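Local coordinates for bifunctional endomannanase/endoglucanase (PDB 3W0K), which probably hydrolyses beta-linked mannan and cellulose chains as a glycoside hydrolase family 5 enzyme built on a beta/alpha barrel, at residues Arg245-Phe259 / Leu278-Trp291. Residues are numbered along the deposited sequence; the frame is centred on the assembly and turned at random.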
loop_
_atom_site.group_PDB
_atom_site.type_symbol
_atom_site.label_atom_id
_atom_site.label_comp_id
_atom_site.label_asym_id
_atom_site.label_seq_id
_atom_site.Cartn_x
_atom_site.Cartn_y
_atom_site.Cartn_z
ATOM N N ARG A 245 -13.168 7.589 9.067
ATOM C CA ARG A 245 -13.299 7.787 10.508
ATOM C C ARG A 245 -14.641 7.266 11.011
ATOM O O ARG A 245 -14.725 6.717 12.113
ATOM C CB ARG A 245 -13.142 9.268 10.859
ATOM C CG ARG A 245 -11.699 9.720 10.908
ATOM C CD ARG A 245 -10.995 9.166 12.142
ATOM N NE ARG A 245 -11.287 9.954 13.341
ATOM C CZ ARG A 245 -10.890 9.637 14.571
ATOM N NH1 ARG A 245 -10.185 8.533 14.790
ATOM N NH2 ARG A 245 -11.154 10.455 15.582
ATOM N N ASP A 246 -15.684 7.436 10.201
ATOM C CA ASP A 246 -17.022 6.966 10.559
ATOM C C ASP A 246 -17.013 5.451 10.710
ATOM O O ASP A 246 -17.701 4.899 11.566
ATOM C CB ASP A 246 -18.050 7.379 9.497
ATOM C CG ASP A 246 -18.331 8.876 9.498
ATOM O OD1 ASP A 246 -17.996 9.562 10.488
ATOM O OD2 ASP A 246 -18.897 9.369 8.500
ATOM N N LEU A 247 -16.217 4.785 9.877
ATOM C CA LEU A 247 -16.099 3.334 9.927
ATOM C C LEU A 247 -15.302 2.903 11.155
ATOM O O LEU A 247 -15.657 1.930 11.819
ATOM C CB LEU A 247 -15.435 2.815 8.651
ATOM C CG LEU A 247 -16.327 2.008 7.704
ATOM C CD1 LEU A 247 -17.721 2.609 7.629
ATOM C CD2 LEU A 247 -15.688 1.936 6.334
ATOM N N GLN A 248 -14.238 3.644 11.459
ATOM C CA GLN A 248 -13.390 3.349 12.611
ATOM C C GLN A 248 -14.182 3.499 13.908
ATOM O O GLN A 248 -13.962 2.759 14.869
ATOM C CB GLN A 248 -12.173 4.275 12.629
ATOM C CG GLN A 248 -11.187 3.987 13.753
ATOM C CD GLN A 248 -10.142 5.072 13.909
ATOM O OE1 GLN A 248 -10.263 6.152 13.334
ATOM N NE2 GLN A 248 -9.107 4.790 14.693
ATOM N N GLN A 249 -15.103 4.460 13.926
ATOM C CA GLN A 249 -15.948 4.708 15.091
ATOM C C GLN A 249 -16.927 3.552 15.285
ATOM O O GLN A 249 -17.410 3.313 16.391
ATOM C CB GLN A 249 -16.707 6.021 14.921
ATOM N N LYS A 250 -17.207 2.837 14.196
ATOM C CA LYS A 250 -18.116 1.694 14.217
ATOM C C LYS A 250 -17.401 0.398 14.603
ATOM O O LYS A 250 -18.022 -0.666 14.656
ATOM C CB LYS A 250 -18.796 1.540 12.862
ATOM N N GLY A 251 -16.096 0.487 14.851
ATOM C CA GLY A 251 -15.327 -0.684 15.241
ATOM C C GLY A 251 -14.388 -1.249 14.189
ATOM O O GLY A 251 -13.688 -2.229 14.447
ATOM N N VAL A 252 -14.368 -0.639 13.007
ATOM C CA VAL A 252 -13.504 -1.098 11.920
ATOM C C VAL A 252 -12.059 -0.646 12.117
ATOM O O VAL A 252 -11.801 0.493 12.509
ATOM C CB VAL A 252 -14.006 -0.583 10.551
ATOM C CG1 VAL A 252 -13.047 -0.994 9.438
ATOM C CG2 VAL A 252 -15.403 -1.117 10.271
ATOM N N ASN A 253 -11.124 -1.560 11.868
ATOM C CA ASN A 253 -9.702 -1.264 11.985
ATOM C C ASN A 253 -9.232 -0.636 10.677
ATOM O O ASN A 253 -9.427 -1.206 9.602
ATOM C CB ASN A 253 -8.912 -2.542 12.274
ATOM C CG ASN A 253 -9.216 -3.117 13.645
ATOM O OD1 ASN A 253 -8.880 -2.520 14.669
ATOM N ND2 ASN A 253 -9.856 -4.281 13.671
ATOM N N VAL A 254 -8.649 0.554 10.776
ATOM C CA VAL A 254 -8.163 1.283 9.606
ATOM C C VAL A 254 -6.650 1.477 9.671
ATOM O O VAL A 254 -6.080 1.629 10.750
ATOM C CB VAL A 254 -8.858 2.671 9.495
ATOM C CG1 VAL A 254 -8.261 3.495 8.353
ATOM C CG2 VAL A 254 -10.359 2.490 9.282
ATOM N N HIS A 255 -6.006 1.459 8.507
ATOM C CA HIS A 255 -4.562 1.648 8.414
ATOM C C HIS A 255 -4.248 2.337 7.088
ATOM O O HIS A 255 -5.010 2.215 6.131
ATOM C CB HIS A 255 -3.840 0.298 8.473
ATOM C CG HIS A 255 -2.348 0.413 8.531
ATOM N ND1 HIS A 255 -1.552 0.362 7.406
ATOM C CD2 HIS A 255 -1.509 0.590 9.578
ATOM C CE1 HIS A 255 -0.286 0.504 7.759
ATOM N NE2 HIS A 255 -0.233 0.645 9.072
ATOM N N ILE A 256 -3.152 3.093 7.047
ATOM C CA ILE A 256 -2.741 3.777 5.821
ATOM C C ILE A 256 -1.629 2.943 5.177
ATOM O O ILE A 256 -0.460 3.041 5.560
ATOM C CB ILE A 256 -2.254 5.221 6.112
ATOM C CG1 ILE A 256 -3.386 6.043 6.742
ATOM C CG2 ILE A 256 -1.763 5.891 4.830
ATOM C CD1 ILE A 256 -4.604 6.238 5.844
ATOM N N GLY A 257 -2.023 2.106 4.218
ATOM C CA GLY A 257 -1.095 1.215 3.535
ATOM C C GLY A 257 0.001 1.874 2.726
ATOM O O GLY A 257 1.072 1.288 2.537
ATOM N N GLU A 258 -0.299 3.048 2.179
ATOM C CA GLU A 258 0.662 3.823 1.402
ATOM C C GLU A 258 0.364 5.298 1.571
ATOM O O GLU A 258 -0.798 5.700 1.664
ATOM C CB GLU A 258 0.541 3.576 -0.101
ATOM C CG GLU A 258 0.750 2.173 -0.624
ATOM C CD GLU A 258 0.571 2.113 -2.134
ATOM O OE1 GLU A 258 0.689 3.162 -2.810
ATOM O OE2 GLU A 258 0.317 1.009 -2.659
ATOM N N PHE A 259 1.426 6.092 1.594
ATOM C CA PHE A 259 1.320 7.542 1.647
ATOM C C PHE A 259 2.680 8.122 1.307
ATOM O O PHE A 259 3.686 7.406 1.288
ATOM C CB PHE A 259 0.792 8.064 3.001
ATOM C CG PHE A 259 1.835 8.194 4.077
ATOM C CD1 PHE A 259 2.227 9.454 4.529
ATOM C CD2 PHE A 259 2.386 7.068 4.677
ATOM C CE1 PHE A 259 3.150 9.587 5.566
ATOM C CE2 PHE A 259 3.311 7.189 5.715
ATOM C CZ PHE A 259 3.693 8.452 6.161
ATOM N N LEU A 278 0.296 13.555 8.844
ATOM C CA LEU A 278 0.837 12.803 9.972
ATOM C C LEU A 278 0.191 13.200 11.301
ATOM O O LEU A 278 -0.089 12.335 12.132
ATOM C CB LEU A 278 2.362 12.931 10.031
ATOM C CG LEU A 278 3.105 12.154 8.939
ATOM C CD1 LEU A 278 4.572 12.543 8.915
ATOM C CD2 LEU A 278 2.949 10.655 9.165
ATOM N N SER A 279 -0.071 14.494 11.494
ATOM C CA SER A 279 -0.715 14.943 12.732
ATOM C C SER A 279 -2.130 14.370 12.797
ATOM O O SER A 279 -2.629 14.051 13.875
ATOM C CB SER A 279 -0.731 16.475 12.846
ATOM O OG SER A 279 -1.495 17.081 11.822
ATOM N N LEU A 280 -2.768 14.223 11.637
ATOM C CA LEU A 280 -4.103 13.639 11.579
ATOM C C LEU A 280 -4.027 12.156 11.931
ATOM O O LEU A 280 -4.867 11.647 12.666
ATOM C CB LEU A 280 -4.721 13.809 10.191
ATOM C CG LEU A 280 -5.338 15.173 9.891
ATOM C CD1 LEU A 280 -5.865 15.199 8.473
ATOM C CD2 LEU A 280 -6.465 15.450 10.884
ATOM N N TYR A 281 -3.015 11.465 11.409
ATOM C CA TYR A 281 -2.859 10.041 11.696
ATOM C C TYR A 281 -2.625 9.813 13.189
ATOM O O TYR A 281 -3.144 8.857 13.761
ATOM C CB TYR A 281 -1.708 9.436 10.883
ATOM C CG TYR A 281 -1.904 9.483 9.381
ATOM C CD1 TYR A 281 -3.167 9.690 8.818
ATOM C CD2 TYR A 281 -0.818 9.343 8.523
ATOM C CE1 TYR A 281 -3.336 9.760 7.432
ATOM C CE2 TYR A 281 -0.973 9.408 7.142
ATOM C CZ TYR A 281 -2.231 9.619 6.604
ATOM O OH TYR A 281 -2.367 9.702 5.239
ATOM N N LYS A 282 -1.875 10.714 13.821
ATOM C CA LYS A 282 -1.601 10.611 15.251
ATOM C C LYS A 282 -2.893 10.814 16.040
ATOM O O LYS A 282 -3.192 10.056 16.966
ATOM C CB LYS A 282 -0.566 11.653 15.682
ATOM C CG LYS A 282 -0.117 11.489 17.128
ATOM C CD LYS A 282 0.928 12.513 17.512
ATOM C CE LYS A 282 1.457 12.248 18.911
ATOM N NZ LYS A 282 2.496 13.236 19.305
ATOM N N GLU A 283 -3.669 11.818 15.643
ATOM C CA GLU A 283 -4.941 12.123 16.297
ATOM C C GLU A 283 -5.927 10.964 16.155
ATOM O O GLU A 283 -6.619 10.602 17.111
ATOM C CB GLU A 283 -5.551 13.391 15.694
ATOM C CG GLU A 283 -6.895 13.783 16.298
ATOM C CD GLU A 283 -7.519 14.988 15.626
ATOM O OE1 GLU A 283 -6.776 15.901 15.214
ATOM O OE2 GLU A 283 -8.762 15.023 15.513
ATOM N N PHE A 284 -5.969 10.380 14.959
ATOM C CA PHE A 284 -6.864 9.264 14.657
ATOM C C PHE A 284 -6.333 7.946 15.211
ATOM O O PHE A 284 -7.067 6.956 15.280
ATOM C CB PHE A 284 -7.030 9.102 13.140
ATOM C CG PHE A 284 -7.648 10.286 12.442
ATOM C CD1 PHE A 284 -8.313 11.285 13.152
ATOM C CD2 PHE A 284 -7.576 10.390 11.057
ATOM C CE1 PHE A 284 -8.895 12.363 12.490
ATOM C CE2 PHE A 284 -8.155 11.462 10.386
ATOM C CZ PHE A 284 -8.816 12.452 11.105
ATOM N N GLU A 285 -5.056 7.943 15.593
ATOM C CA GLU A 285 -4.370 6.761 16.109
ATOM C C GLU A 285 -4.264 5.703 15.008
ATOM O O GLU A 285 -4.528 4.519 15.225
ATOM C CB GLU A 285 -5.064 6.204 17.357
ATOM C CG GLU A 285 -4.972 7.132 18.564
ATOM C CD GLU A 285 -5.494 6.506 19.848
ATOM O OE1 GLU A 285 -5.692 5.273 19.890
ATOM O OE2 GLU A 285 -5.700 7.256 20.827
ATOM N N TRP A 286 -3.891 6.163 13.819
ATOM C CA TRP A 286 -3.732 5.295 12.660
ATOM C C TRP A 286 -2.272 4.993 12.378
ATOM O O TRP A 286 -1.411 5.873 12.476
ATOM C CB TRP A 286 -4.280 5.963 11.401
ATOM C CG TRP A 286 -5.763 6.095 11.305
ATOM C CD1 TRP A 286 -6.700 5.626 12.178
ATOM C CD2 TRP A 286 -6.481 6.738 10.247
ATOM N NE1 TRP A 286 -7.963 5.938 11.727
ATOM C CE2 TRP A 286 -7.855 6.622 10.543
ATOM C CE3 TRP A 286 -6.093 7.403 9.074
ATOM C CZ2 TRP A 286 -8.848 7.145 9.708
ATOM C CZ3 TRP A 286 -7.080 7.926 8.243
ATOM C CH2 TRP A 286 -8.443 7.792 8.567
ATOM N N GLY A 287 -2.010 3.751 11.988
ATOM C CA GLY A 287 -0.668 3.358 11.612
ATOM C C GLY A 287 -0.508 3.795 10.165
ATOM O O GLY A 287 -1.501 4.036 9.467
ATOM N N TYR A 288 0.729 3.887 9.699
ATOM C CA TYR A 288 0.984 4.320 8.328
ATOM C C TYR A 288 2.274 3.748 7.764
ATOM O O TYR A 288 3.222 3.483 8.501
ATOM C CB TYR A 288 0.992 5.856 8.246
ATOM C CG TYR A 288 1.757 6.545 9.358
ATOM C CD1 TYR A 288 3.140 6.690 9.296
ATOM C CD2 TYR A 288 1.088 7.069 10.463
ATOM C CE1 TYR A 288 3.844 7.344 10.309
ATOM C CE2 TYR A 288 1.780 7.727 11.482
ATOM C CZ TYR A 288 3.154 7.859 11.396
ATOM O OH TYR A 288 3.839 8.516 12.391
ATOM N N SER A 289 2.293 3.556 6.446
ATOM C CA SER A 289 3.445 2.996 5.749
ATOM C C SER A 289 3.800 3.856 4.536
ATOM O O SER A 289 2.991 4.011 3.622
ATOM C CB SER A 289 3.124 1.564 5.305
ATOM O OG SER A 289 4.242 0.936 4.708
ATOM N N LEU A 290 5.004 4.423 4.543
ATOM C CA LEU A 290 5.471 5.275 3.448
ATOM C C LEU A 290 5.709 4.417 2.202
ATOM O O LEU A 290 6.150 3.268 2.310
ATOM C CB LEU A 290 6.760 5.998 3.861
ATOM C CG LEU A 290 7.104 7.294 3.122
ATOM C CD1 LEU A 290 6.091 8.382 3.457
ATOM C CD2 LEU A 290 8.499 7.744 3.512
ATOM N N TRP A 291 5.422 4.968 1.024
ATOM C CA TRP A 291 5.584 4.208 -0.216
ATOM C C TRP A 291 7.003 3.703 -0.490
ATOM O O TRP A 291 7.176 2.582 -0.960
ATOM C CB TRP A 291 5.030 4.979 -1.418
ATOM C CG TRP A 291 5.230 4.249 -2.718
ATOM C CD1 TRP A 291 5.890 4.709 -3.818
ATOM C CD2 TRP A 291 4.818 2.908 -3.028
ATOM N NE1 TRP A 291 5.924 3.737 -4.794
ATOM C CE2 TRP A 291 5.274 2.623 -4.332
ATOM C CE3 TRP A 291 4.114 1.919 -2.326
ATOM C CZ2 TRP A 291 5.048 1.388 -4.952
ATOM C CZ3 TRP A 291 3.890 0.688 -2.943
ATOM C CH2 TRP A 291 4.357 0.437 -4.244
HETATM O O HOH W 1 -8.966 9.054 17.737
HETATM O O HOH W 2 -3.889 1.673 12.289
#
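Strands 254-259 and 287-290 pair in parallel as neighbours in the eight-stranded beta/alpha (TIM) barrel, and helix 267-284 joins them as a beta-alpha-beta crossover, whose last turns, 278-284, run roughly antiparallel to strand 254-259, the axes of these segments 10.9 Å apart at closest. Ile-256 is gripped through its backbone, N to Gly-287 O and O from Ser-289 N (2.9 Å); further along, Trp-291 N binds Phe-259 O. Water 2 bridges Val-254 O and Gly-287 N.

Between sheet and helix, Ile-256 lays CG1 over the Tyr-281 ring and sets CD1 against Trp-286 CE3 (3.7 Å). Phe-259 lies between Leu-290 CD1 on one face and the edge of Tyr-281 on the other, a T-shaped pair with planes at 84°. Glu-258 lies alongside Trp-291; its OE1 bonds Tyr-198 OH, and OE2 bonds a bound Tris molecule, probably from the crystallisation liquor, and pairs with Arg-40 and Arg-196, consistent with a polar pocket at this end of the barrel.

At the other end of the strands, Gln-248 ties helix 234-249 to the C-terminal end of helix 267-284 and to Trp-286 just beyond it. With CG anti to the backbone N (chi1 -177°), its extended chain sends NE2 almost straight to Phe-284 O (3.0 Å). Trp-286 NE1 and Arg-245 NH1 reach OE1 from opposite faces of the amide. An alanine here is likely to leave the indole N-H without its acceptor and the guanidinium less firmly placed. Val-254 CG1 covers one face of Trp-286, while Arg-245, bent at chi2 and chi3, places CD 3.5 Å from the centroid of the Phe-284 ring.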